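Local coordinates for protein chlorella virus DNA ligase-adenylate (Chlorella virus, PDB 1FVI) that probably seals nicks in duplex DNA at the expense of ATP, passing through a covalent enzyme-adenylate intermediate, the state captured in this structure, at residues L6-E12 and I182-Q188; I2-L7 and S40-K44; I14-F19 and N143-L148; F244-F250 and P283-F288. The protein carries 1 engineered substitution. One frame throughout, in Å; residues are numbered along the deposited sequence.

Contact 1: residues L6-E12 and I182-Q188; sequences LLAATLE and ILLKMKQ. With AMP (adenosine monophosphate), chain C; SO4 (sulfate ion), chain B.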
# COMPACT_ATOMS: atom_id res chain seq x y z
N LEU A 6 8.89 -13.54 -5.89
CA LEU A 6 9.02 -13.82 -4.47
C LEU A 6 7.60 -13.68 -3.88
O LEU A 6 6.92 -12.66 -4.09
CB LEU A 6 9.94 -12.78 -3.82
CG LEU A 6 10.62 -12.96 -2.46
CD1 LEU A 6 10.89 -11.58 -1.89
CD2 LEU A 6 9.81 -13.79 -1.47
N LEU A 7 7.13 -14.71 -3.18
CA LEU A 7 5.82 -14.67 -2.56
C LEU A 7 5.94 -14.69 -1.04
O LEU A 7 6.99 -15.00 -0.48
CB LEU A 7 4.93 -15.79 -3.10
CG LEU A 7 4.76 -15.70 -4.62
CD1 LEU A 7 3.97 -16.90 -5.10
CD2 LEU A 7 4.07 -14.38 -5.01
N ALA A 8 4.87 -14.28 -0.37
CA ALA A 8 4.85 -14.19 1.08
C ALA A 8 4.11 -15.27 1.85
O ALA A 8 3.16 -15.90 1.36
CB ALA A 8 4.29 -12.80 1.50
N ALA A 9 4.60 -15.51 3.05
CA ALA A 9 3.94 -16.42 3.96
C ALA A 9 3.02 -15.49 4.78
O ALA A 9 3.20 -14.26 4.80
CB ALA A 9 4.97 -17.10 4.85
N THR A 10 1.99 -16.05 5.41
CA THR A 10 1.09 -15.23 6.21
C THR A 10 1.51 -15.18 7.68
O THR A 10 1.87 -16.21 8.29
CB THR A 10 -0.35 -15.74 6.09
OG1 THR A 10 -0.75 -15.64 4.72
CG2 THR A 10 -1.31 -14.92 6.97
N LEU A 11 1.51 -13.96 8.23
CA LEU A 11 1.85 -13.74 9.64
C LEU A 11 0.51 -13.78 10.37
O LEU A 11 -0.34 -12.93 10.13
CB LEU A 11 2.52 -12.38 9.82
CG LEU A 11 3.00 -11.85 11.18
CD1 LEU A 11 1.84 -11.34 12.02
CD2 LEU A 11 3.82 -12.90 11.92
N GLU A 12 0.32 -14.79 11.22
CA GLU A 12 -0.92 -14.92 11.97
C GLU A 12 -0.72 -14.38 13.38
O GLU A 12 -1.57 -13.65 13.90
CB GLU A 12 -1.39 -16.38 12.00
CG GLU A 12 -1.84 -16.94 10.64
CD GLU A 12 -0.84 -17.92 10.00
OE1 GLU A 12 -1.30 -18.88 9.34
OE2 GLU A 12 0.40 -17.72 10.13
N ILE A 182 11.40 -14.09 5.09
CA ILE A 182 11.92 -13.32 3.95
C ILE A 182 10.89 -12.32 3.49
O ILE A 182 11.20 -11.14 3.27
CB ILE A 182 12.33 -14.27 2.77
CG1 ILE A 182 13.55 -15.12 3.16
CG2 ILE A 182 12.66 -13.47 1.51
CD1 ILE A 182 13.81 -16.24 2.18
N LEU A 183 9.65 -12.78 3.39
CA LEU A 183 8.55 -11.92 2.97
C LEU A 183 7.31 -12.43 3.66
O LEU A 183 6.94 -13.59 3.47
CB LEU A 183 8.36 -11.96 1.45
CG LEU A 183 7.82 -10.74 0.69
CD1 LEU A 183 6.66 -11.18 -0.18
CD2 LEU A 183 7.47 -9.53 1.62
N LEU A 184 6.69 -11.57 4.47
CA LEU A 184 5.49 -11.93 5.22
C LEU A 184 4.38 -10.89 5.06
O LEU A 184 4.63 -9.69 4.99
CB LEU A 184 5.81 -12.06 6.72
CG LEU A 184 7.01 -12.89 7.22
CD1 LEU A 184 7.12 -12.72 8.73
CD2 LEU A 184 6.87 -14.36 6.85
N LYS A 185 3.14 -11.37 4.98
CA LYS A 185 2.01 -10.46 4.87
C LYS A 185 1.24 -10.43 6.19
O LYS A 185 1.01 -11.46 6.84
CB LYS A 185 1.11 -10.76 3.65
CG LYS A 185 0.71 -12.17 3.40
CD LYS A 185 0.07 -12.27 2.02
CE LYS A 185 -0.67 -13.57 1.83
NZ LYS A 185 -1.45 -13.58 0.56
N MET A 186 0.90 -9.21 6.60
CA MET A 186 0.23 -8.99 7.86
C MET A 186 -1.02 -8.12 7.77
O MET A 186 -1.00 -7.03 7.25
CB MET A 186 1.21 -8.36 8.85
CG MET A 186 0.56 -7.89 10.13
SD MET A 186 1.69 -7.09 11.23
CE MET A 186 1.40 -5.47 10.82
N LYS A 187 -2.11 -8.67 8.28
CA LYS A 187 -3.38 -7.97 8.34
C LYS A 187 -3.90 -8.29 9.74
O LYS A 187 -4.65 -9.24 9.95
CB LYS A 187 -4.32 -8.45 7.22
CG LYS A 187 -3.85 -8.02 5.82
CD LYS A 187 -4.56 -8.77 4.70
CE LYS A 187 -6.03 -8.41 4.61
NZ LYS A 187 -6.72 -9.19 3.54
N GLN A 188 -3.38 -7.56 10.71
CA GLN A 188 -3.72 -7.77 12.10
C GLN A 188 -4.94 -6.99 12.58
O GLN A 188 -5.51 -7.33 13.61
CB GLN A 188 -2.51 -7.48 12.99
CG GLN A 188 -1.34 -8.45 12.81
CD GLN A 188 -1.58 -9.82 13.42
OE1 GLN A 188 -1.85 -9.95 14.62
NE2 GLN A 188 -1.46 -10.86 12.62
P AMP C . -2.72 -10.07 0.00
O1P AMP C . -3.03 -11.34 0.65
O3P AMP C . -3.78 -10.11 -1.18
O5' AMP C . -1.41 -10.16 -0.74
C5' AMP C . -0.96 -9.03 -1.63
C4' AMP C . -0.11 -9.48 -2.79
O4' AMP C . 0.57 -8.32 -3.26
C3' AMP C . 0.99 -10.50 -2.39
O3' AMP C . 1.22 -11.52 -3.36
C2' AMP C . 2.24 -9.69 -2.30
O2' AMP C . 3.36 -10.48 -2.66
C1' AMP C . 1.97 -8.47 -3.19
N9 AMP C . 2.52 -7.27 -2.59
C8 AMP C . 1.82 -6.09 -2.41
N7 AMP C . 2.57 -5.19 -1.86
C5 AMP C . 3.82 -5.76 -1.65
C6 AMP C . 5.02 -5.28 -1.09
N6 AMP C . 5.15 -4.02 -0.61
N1 AMP C . 6.05 -6.15 -1.06
C2 AMP C . 5.91 -7.37 -1.53
N3 AMP C . 4.84 -7.95 -2.08
C4 AMP C . 3.78 -7.10 -2.13
S SO4 B . -0.88 -14.31 -2.90
O1 SO4 B . -0.58 -15.50 -3.70
O2 SO4 B . 0.04 -14.22 -1.72
O3 SO4 B . -2.35 -14.31 -2.39
O4 SO4 B . -0.76 -13.06 -3.77
O HOH W 1 -2.12 -10.90 9.88
O HOH W 2 -1.52 -11.93 16.58

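Contact 2: residues I2-L7 and S40-K44; sequences ITKPLL and SRTFK. With SO4 (sulfate ion), chain B.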
# COMPACT_ATOMS: atom_id res chain seq x y z
N ILE A 2 15.61 -13.39 -12.66
CA ILE A 2 14.46 -13.81 -11.86
C ILE A 2 13.70 -14.95 -12.56
O ILE A 2 13.27 -14.81 -13.70
CB ILE A 2 13.52 -12.56 -11.64
CG1 ILE A 2 14.25 -11.48 -10.81
CG2 ILE A 2 12.20 -12.95 -11.01
CD1 ILE A 2 13.35 -10.31 -10.38
N THR A 3 13.52 -16.07 -11.88
CA THR A 3 12.80 -17.19 -12.48
C THR A 3 11.30 -17.21 -12.21
O THR A 3 10.53 -17.79 -12.97
CB THR A 3 13.43 -18.57 -12.09
OG1 THR A 3 13.30 -18.80 -10.68
CG2 THR A 3 14.90 -18.63 -12.49
N LYS A 4 10.90 -16.61 -11.09
CA LYS A 4 9.49 -16.51 -10.68
C LYS A 4 9.46 -15.53 -9.51
O LYS A 4 10.44 -15.42 -8.77
CB LYS A 4 8.90 -17.88 -10.30
CG LYS A 4 9.59 -18.61 -9.18
CD LYS A 4 9.00 -19.98 -8.98
CE LYS A 4 9.21 -20.83 -10.22
NZ LYS A 4 8.64 -22.20 -10.11
N PRO A 5 8.34 -14.81 -9.31
CA PRO A 5 8.34 -13.87 -8.19
C PRO A 5 8.43 -14.42 -6.77
O PRO A 5 8.19 -15.60 -6.49
CB PRO A 5 7.06 -13.06 -8.45
CG PRO A 5 6.17 -14.03 -9.05
CD PRO A 5 7.06 -14.78 -10.03
N LEU A 6 8.89 -13.54 -5.89
CA LEU A 6 9.02 -13.82 -4.47
C LEU A 6 7.60 -13.68 -3.88
O LEU A 6 6.92 -12.66 -4.09
CB LEU A 6 9.94 -12.78 -3.82
CG LEU A 6 10.62 -12.96 -2.46
CD1 LEU A 6 10.89 -11.58 -1.89
CD2 LEU A 6 9.81 -13.79 -1.47
N LEU A 7 7.13 -14.71 -3.18
CA LEU A 7 5.82 -14.67 -2.56
C LEU A 7 5.94 -14.69 -1.04
O LEU A 7 6.99 -15.00 -0.48
CB LEU A 7 4.93 -15.79 -3.10
CG LEU A 7 4.76 -15.70 -4.62
CD1 LEU A 7 3.97 -16.90 -5.10
CD2 LEU A 7 4.07 -14.38 -5.01
N SER A 40 3.86 -10.31 -15.68
CA SER A 40 2.93 -10.40 -14.55
C SER A 40 3.46 -11.51 -13.62
O SER A 40 4.58 -12.01 -13.81
CB SER A 40 1.52 -10.71 -15.05
OG SER A 40 1.46 -12.01 -15.59
N ARG A 41 2.66 -11.90 -12.62
CA ARG A 41 3.09 -12.95 -11.68
C ARG A 41 3.24 -14.32 -12.32
O ARG A 41 4.01 -15.14 -11.84
CB ARG A 41 2.17 -13.03 -10.47
CG ARG A 41 0.76 -13.48 -10.72
CD ARG A 41 -0.02 -13.47 -9.41
NE ARG A 41 0.26 -14.64 -8.57
CZ ARG A 41 0.42 -14.60 -7.25
NH1 ARG A 41 0.34 -13.45 -6.60
NH2 ARG A 41 0.56 -15.73 -6.57
N THR A 42 2.49 -14.57 -13.39
CA THR A 42 2.59 -15.83 -14.12
C THR A 42 3.75 -15.74 -15.11
O THR A 42 4.00 -16.65 -15.90
CB THR A 42 1.33 -16.10 -14.92
OG1 THR A 42 1.23 -15.14 -15.98
CG2 THR A 42 0.10 -16.03 -14.01
N PHE A 43 4.42 -14.59 -15.09
CA PHE A 43 5.56 -14.32 -15.94
C PHE A 43 5.29 -14.21 -17.43
O PHE A 43 6.20 -14.34 -18.26
CB PHE A 43 6.73 -15.25 -15.61
CG PHE A 43 7.72 -14.64 -14.67
CD1 PHE A 43 7.31 -13.66 -13.75
CD2 PHE A 43 9.07 -14.97 -14.75
CE1 PHE A 43 8.24 -13.02 -12.95
CE2 PHE A 43 10.01 -14.33 -13.94
CZ PHE A 43 9.59 -13.35 -13.04
N LYS A 44 4.03 -13.95 -17.76
CA LYS A 44 3.62 -13.74 -19.13
C LYS A 44 3.62 -12.22 -19.30
O LYS A 44 3.43 -11.48 -18.33
CB LYS A 44 2.25 -14.36 -19.35
CG LYS A 44 2.29 -15.90 -19.30
CD LYS A 44 2.96 -16.46 -20.58
CE LYS A 44 3.44 -17.91 -20.46
NZ LYS A 44 4.79 -18.04 -19.82
S SO4 B . -0.88 -14.31 -2.90
O1 SO4 B . -0.58 -15.50 -3.70
O2 SO4 B . 0.04 -14.22 -1.72
O3 SO4 B . -2.35 -14.31 -2.39
O4 SO4 B . -0.76 -13.06 -3.77

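Contact 3: residues I14-F19 and N143-L148; sequences IEDVQF and NITELL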
# COMPACT_ATOMS: atom_id res chain seq x y z
N ILE A 14 1.37 -11.95 15.59
CA ILE A 14 2.28 -10.82 15.55
C ILE A 14 3.52 -11.04 16.43
O ILE A 14 4.58 -10.47 16.17
CB ILE A 14 1.58 -9.48 15.94
CG1 ILE A 14 2.42 -8.31 15.46
CG2 ILE A 14 1.38 -9.38 17.46
CD1 ILE A 14 1.79 -6.97 15.72
N GLU A 15 3.39 -11.89 17.44
CA GLU A 15 4.53 -12.15 18.30
C GLU A 15 5.59 -13.02 17.60
O GLU A 15 6.70 -13.19 18.12
CB GLU A 15 4.08 -12.74 19.63
CG GLU A 15 3.09 -11.85 20.37
CD GLU A 15 3.07 -12.08 21.88
OE1 GLU A 15 3.82 -12.95 22.39
OE2 GLU A 15 2.31 -11.36 22.57
N ASP A 16 5.26 -13.50 16.40
CA ASP A 16 6.18 -14.33 15.61
C ASP A 16 7.23 -13.50 14.87
O ASP A 16 8.26 -14.04 14.45
CB ASP A 16 5.42 -15.16 14.56
CG ASP A 16 4.84 -16.46 15.13
OD1 ASP A 16 5.40 -17.02 16.10
OD2 ASP A 16 3.83 -16.94 14.57
N VAL A 17 6.98 -12.20 14.71
CA VAL A 17 7.87 -11.31 13.97
C VAL A 17 9.24 -11.13 14.60
O VAL A 17 9.34 -10.83 15.77
CB VAL A 17 7.23 -9.91 13.76
CG1 VAL A 17 8.19 -8.97 13.06
CG2 VAL A 17 5.98 -10.03 12.92
N GLN A 18 10.28 -11.39 13.82
CA GLN A 18 11.66 -11.21 14.28
C GLN A 18 11.81 -9.70 14.15
O GLN A 18 11.87 -9.16 13.04
CB GLN A 18 12.60 -11.99 13.38
CG GLN A 18 12.31 -13.50 13.43
CD GLN A 18 12.43 -14.07 14.85
OE1 GLN A 18 11.59 -14.86 15.29
NE2 GLN A 18 13.48 -13.67 15.58
N PHE A 19 11.94 -9.04 15.29
CA PHE A 19 11.90 -7.59 15.29
C PHE A 19 12.67 -6.59 14.52
O PHE A 19 12.04 -5.64 14.03
CB PHE A 19 11.36 -7.02 16.56
CG PHE A 19 9.94 -6.76 16.43
CD1 PHE A 19 9.02 -7.54 17.11
CD2 PHE A 19 9.51 -5.87 15.44
CE1 PHE A 19 7.68 -7.45 16.79
CE2 PHE A 19 8.19 -5.77 15.12
CZ PHE A 19 7.26 -6.56 15.78
N ASN A 143 9.55 -2.90 17.27
CA ASN A 143 8.70 -3.61 18.23
C ASN A 143 7.24 -3.74 17.75
O ASN A 143 6.85 -3.16 16.72
CB ASN A 143 8.77 -2.95 19.63
CG ASN A 143 8.44 -1.46 19.61
OD1 ASN A 143 9.29 -0.61 19.88
ND2 ASN A 143 7.20 -1.14 19.27
N ILE A 144 6.45 -4.51 18.49
CA ILE A 144 5.03 -4.74 18.17
C ILE A 144 4.18 -3.46 18.09
O ILE A 144 3.35 -3.32 17.21
CB ILE A 144 4.42 -5.78 19.15
CG1 ILE A 144 5.03 -7.15 18.88
CG2 ILE A 144 2.87 -5.77 19.07
CD1 ILE A 144 4.63 -8.22 19.83
N THR A 145 4.41 -2.53 19.02
CA THR A 145 3.69 -1.27 19.04
C THR A 145 3.95 -0.53 17.74
O THR A 145 3.03 0.00 17.12
CB THR A 145 4.16 -0.40 20.20
OG1 THR A 145 4.23 -1.21 21.38
CG2 THR A 145 3.22 0.77 20.43
N GLU A 146 5.22 -0.52 17.33
CA GLU A 146 5.60 0.13 16.08
C GLU A 146 4.97 -0.54 14.86
O GLU A 146 4.57 0.14 13.91
CB GLU A 146 7.12 0.19 15.95
CG GLU A 146 7.74 1.35 16.75
CD GLU A 146 9.23 1.52 16.50
OE1 GLU A 146 9.77 0.90 15.58
OE2 GLU A 146 9.87 2.29 17.24
N LEU A 147 4.86 -1.87 14.89
CA LEU A 147 4.25 -2.64 13.80
C LEU A 147 2.77 -2.28 13.64
O LEU A 147 2.30 -1.99 12.54
CB LEU A 147 4.39 -4.15 14.06
CG LEU A 147 4.98 -5.03 12.95
CD1 LEU A 147 4.55 -6.48 13.13
CD2 LEU A 147 4.58 -4.54 11.59
N LEU A 148 2.02 -2.33 14.74
CA LEU A 148 0.60 -1.97 14.71
C LEU A 148 0.35 -0.50 14.30
O LEU A 148 -0.56 -0.21 13.53
CB LEU A 148 -0.01 -2.25 16.08
CG LEU A 148 -0.02 -3.75 16.33
CD1 LEU A 148 -0.31 -4.04 17.77
CD2 LEU A 148 -1.03 -4.41 15.41

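Contact 4: residues F244-F250 and P283-F288; sequences FSIGTGF and PRFPVF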
# COMPACT_ATOMS: atom_id res chain seq x y z
N PHE A 244 -16.80 6.72 20.19
CA PHE A 244 -15.42 7.15 19.98
C PHE A 244 -15.32 7.81 18.60
O PHE A 244 -16.20 7.63 17.75
CB PHE A 244 -14.45 5.97 20.06
CG PHE A 244 -14.62 4.98 18.95
CD1 PHE A 244 -13.70 4.93 17.89
CD2 PHE A 244 -15.72 4.12 18.94
CE1 PHE A 244 -13.88 4.05 16.84
CE2 PHE A 244 -15.91 3.23 17.89
CZ PHE A 244 -14.98 3.19 16.83
N SER A 245 -14.27 8.57 18.38
CA SER A 245 -14.14 9.22 17.09
C SER A 245 -13.13 8.56 16.17
O SER A 245 -12.26 7.80 16.61
CB SER A 245 -13.80 10.70 17.24
OG SER A 245 -12.66 10.89 18.04
N ILE A 246 -13.31 8.81 14.88
CA ILE A 246 -12.41 8.31 13.86
C ILE A 246 -11.96 9.55 13.09
O ILE A 246 -12.77 10.22 12.46
CB ILE A 246 -13.09 7.30 12.91
CG1 ILE A 246 -13.64 6.11 13.71
CG2 ILE A 246 -12.09 6.82 11.86
CD1 ILE A 246 -14.22 4.97 12.86
N GLY A 247 -10.68 9.85 13.19
CA GLY A 247 -10.13 11.01 12.51
C GLY A 247 -9.14 10.69 11.40
O GLY A 247 -8.55 11.60 10.83
N THR A 248 -8.91 9.41 11.11
CA THR A 248 -8.00 9.03 10.02
C THR A 248 -8.66 8.05 9.05
O THR A 248 -9.61 7.35 9.40
CB THR A 248 -6.67 8.37 10.53
OG1 THR A 248 -6.94 7.09 11.12
CG2 THR A 248 -5.99 9.27 11.54
N GLY A 249 -8.15 8.03 7.82
CA GLY A 249 -8.67 7.13 6.82
C GLY A 249 -9.39 7.81 5.68
O GLY A 249 -9.79 7.15 4.73
N PHE A 250 -9.61 9.11 5.79
CA PHE A 250 -10.28 9.81 4.70
C PHE A 250 -9.34 10.75 3.97
O PHE A 250 -8.40 11.30 4.57
CB PHE A 250 -11.50 10.63 5.19
CG PHE A 250 -11.85 10.46 6.64
CD1 PHE A 250 -11.05 11.02 7.63
CD2 PHE A 250 -13.00 9.78 7.01
CE1 PHE A 250 -11.40 10.91 8.98
CE2 PHE A 250 -13.36 9.66 8.36
CZ PHE A 250 -12.55 10.22 9.34
N PRO A 283 -11.91 1.04 20.94
CA PRO A 283 -11.10 0.40 19.90
C PRO A 283 -9.78 1.13 19.71
O PRO A 283 -9.76 2.35 19.60
CB PRO A 283 -11.98 0.53 18.67
CG PRO A 283 -13.36 0.46 19.24
CD PRO A 283 -13.25 1.39 20.42
N ARG A 284 -8.68 0.39 19.71
CA ARG A 284 -7.36 0.98 19.53
C ARG A 284 -7.08 1.22 18.05
O ARG A 284 -7.58 0.48 17.19
CB ARG A 284 -6.28 0.06 20.11
CG ARG A 284 -6.28 -0.02 21.61
CD ARG A 284 -5.97 1.34 22.24
NE ARG A 284 -4.72 1.91 21.74
CZ ARG A 284 -3.58 1.94 22.41
NH1 ARG A 284 -3.50 1.43 23.63
NH2 ARG A 284 -2.50 2.51 21.87
N PHE A 285 -6.34 2.29 17.75
CA PHE A 285 -5.97 2.66 16.37
C PHE A 285 -7.10 2.55 15.32
O PHE A 285 -6.92 1.95 14.26
CB PHE A 285 -4.82 1.76 15.91
CG PHE A 285 -3.62 1.77 16.82
CD1 PHE A 285 -3.07 0.57 17.26
CD2 PHE A 285 -3.01 2.96 17.17
CE1 PHE A 285 -1.92 0.55 18.04
CE2 PHE A 285 -1.85 2.96 17.95
CZ PHE A 285 -1.31 1.75 18.38
N PRO A 286 -8.29 3.11 15.60
CA PRO A 286 -9.35 2.99 14.59
C PRO A 286 -9.02 3.72 13.28
O PRO A 286 -8.39 4.78 13.28
CB PRO A 286 -10.57 3.59 15.30
CG PRO A 286 -9.94 4.63 16.20
CD PRO A 286 -8.74 3.91 16.75
N VAL A 287 -9.48 3.15 12.17
CA VAL A 287 -9.23 3.73 10.85
C VAL A 287 -10.48 3.60 10.00
O VAL A 287 -11.05 2.52 9.89
CB VAL A 287 -8.09 2.99 10.08
CG1 VAL A 287 -7.71 3.78 8.81
CG2 VAL A 287 -6.88 2.78 10.95
N PHE A 288 -10.88 4.71 9.38
CA PHE A 288 -12.04 4.72 8.51
C PHE A 288 -11.68 4.00 7.22
O PHE A 288 -10.62 4.22 6.64
CB PHE A 288 -12.44 6.17 8.18
CG PHE A 288 -13.45 6.29 7.08
CD1 PHE A 288 -14.79 6.03 7.32
CD2 PHE A 288 -13.07 6.71 5.82
CE1 PHE A 288 -15.73 6.19 6.33
CE2 PHE A 288 -14.01 6.88 4.81
CZ PHE A 288 -15.34 6.62 5.07
O HOH W 3 -8.90 7.60 13.93

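Contact 1: residues L6-E12 and I182-Q188
At the edge of the nucleotidyltransferase sheet that carries the adenylate pocket, strand 9-10 lies parallel to strand 184-186, with A9 opposite L184 and T10 opposite K185. Three backbone bonds join them: A9 N to L183 O (3.1 Å), K185 N to A9 O (2.9 Å, nearly in line with the carbonyl) and L11 N to K185 O. Between them the CA of L184 also approaches A9 O. On one side of the sheet T10 and K185 stand next to each other, and the lysine CE passes T10 OG1 at 3.6 Å. CG of K185 sits between the backbone N and the carbonyl carbon (chi1 47°), and beyond it the chain is extended, which carries NZ to two anions: O1P of the AMP at 2.7 Å and O2 of the sulfate at 2.8 Å. Strand 184-186 thus delivers an AMP-binding lysine to the phosphate, close to K26, the residue that carries the nucleotide covalently in the adenylated ligase; R41 grips the same sulfate. On the other side of the sheet CB of A9 rests on CD2 of L184. Where the segments enter the pairing, the CD2 branch of L6 packs on CB of L183, while CD2 of L183 faces C2 of the adenine. At the far end Q188 bends at chi2 and brings NE2 to E12 O at 3.1 Å, straight at the hydrogen but well above the carbonyl plane. CD1 of L11 tucks against the same NE2 at 3.4 Å. One water ties L11 O, K187 N and Q188 NE2 together, and a second joins E12 O to Q188 OE1.

Contact 2: residues I2-L7 and S40-K44
P5 and F43 meet where the irregular segment 2-7 passes over a type I beta turn, S40 to F43, closed by F43 N on S40 O (2.9 Å); the nearest CA atoms across the contact are those of P5 and R41, 6.4 Å apart. F43 follows the turn corner with positive phi, and its ring is directed at the passing chain. CA of K4 sits over one ring face in a CH-pi contact, 4.1 Å from the centroid and 20° off the normal. I2 O comes to the ring edge, in plane, at 3.3 Å from CE2, and CG2 of I2 meets CZ, the two side chains crossing at about a right angle. CD of P5 touches CE1 of F43 obliquely, at 3.6 Å, and also lies against R41 O. V33 of strand 30-34 packs on both I2 and F43, so the N-terminal segment of the nucleotidyltransferase domain is laid along the sheet that ends in strand 38-39. R41 belongs to the AMP pocket and leaves the turn alongside this packing. It starts out with chi1 67° and then bends at chi3, sending the guanidinium to the sulfate. NH1 donates to O4 and NH2 to O1, both at 3.1 Å and both noticeably bent, a two-pronged grip in which O4 lies near the guanidinium plane. Both methyls of L7 lie beside this end, CD1 3.9 Å from NH2 of R41. The sulfate has a second cationic partner in K185, and R31 packs on both P5 and L7.

Contact 3: residues I14-F19 and N143-L148
The ring of F19 is sandwiched: over one face lie the N143 carbonyl carbon and the I144 amide nitrogen, each 3.4 Å above the plane and offset toward the rim, and on the opposite face is CG1 of V17 from its own segment. At the edge, in plane, sits CG of L147. N143 O approaches CE2 of F19 at 3.3 Å while remaining the acceptor for L147 N; the I144 side chain runs at about a right angle to that of F19, and its CG1 touches CE1. N143 occupies the N-cap position of helix 144-156, so the phenylalanine lies flat against the peptide that opens the helix. The loop between strands 9-10 and 21-25, with a short 3-10 turn at 14-16, covers the first turn of this helix. I14 extends into it with CG1 anti to the backbone N (chi1 -162°); its CD1 reaches both CG2 of I144 and CG of L148 at 3.7 Å. Its CG1 slides past CD1 of L147 at 3.6 Å. That leucine methyl also meets CG2 of V17 tip to tip (3.8 Å). I141 of strand 139-141 packs against both F19 and L147.

Contact 4: residues F244-F250 and P283-F288
P283 and P286 fit round the ring of F244 from two directions. CD of P283 stands over the centre of one ring face, 4.0 Å from the centroid and 12° off the normal, a CH-pi contact; CB of P286 comes in at the edge, near the ring plane, 3.7 Å from CE1. The ring is thereby set into the angle between the two prolines. Further along, I246 projects its CG2 against the backbone of the other segment, 3.5 Å from F288 N and close to F288 CB. Strands 244-246 and 286-288 cross at -49° as the two outermost strands of the five-stranded sheet of the OB-like domain, an arrangement consistent with closure of its barrel. F288 N donates to T248 O at 2.9 Å, and a water bridges G247 N and P286 O beside it. G249, with its positive phi, brings its bare CA to 4.0 Å from CG1 of V287 and makes a CA-H...O contact with F288 O; there is no room for a side chain here. The following residue, F250, places CD2 over a face of the F288 ring, the two planes inclined by 30° and slid so far that they barely overlap, with centroids 4.9 Å apart. G249 O lies at the F288 ring edge. One direct hydrogen bond and a water link thus fix the backbones, whereas proline and phenylalanine surfaces supply most of the contact, so its cohesion should be largely hydrophobic.

Contacts 1, 2 and 3 all lie in the nucleotidyltransferase domain, contact 4 in the OB-like domain. Contacts 1 and 2 share L6 and L7, have centres 17 Å apart and converge on one sulfate beside the AMP, so the N-terminal segment links two sheets of the adenylate pocket. Contact 3, 13 Å from contact 1, falls between its two segments in sequence and touches it through L11 with V17 and M186 with L147. Contact 4 follows along the chain; its centre is 36 Å from that of contact 2. Helix 144-156, in the nucleotidyltransferase domain, touches the OB-like domain where L148 meets F285, so contact 3 lies beside the interface between the two domains.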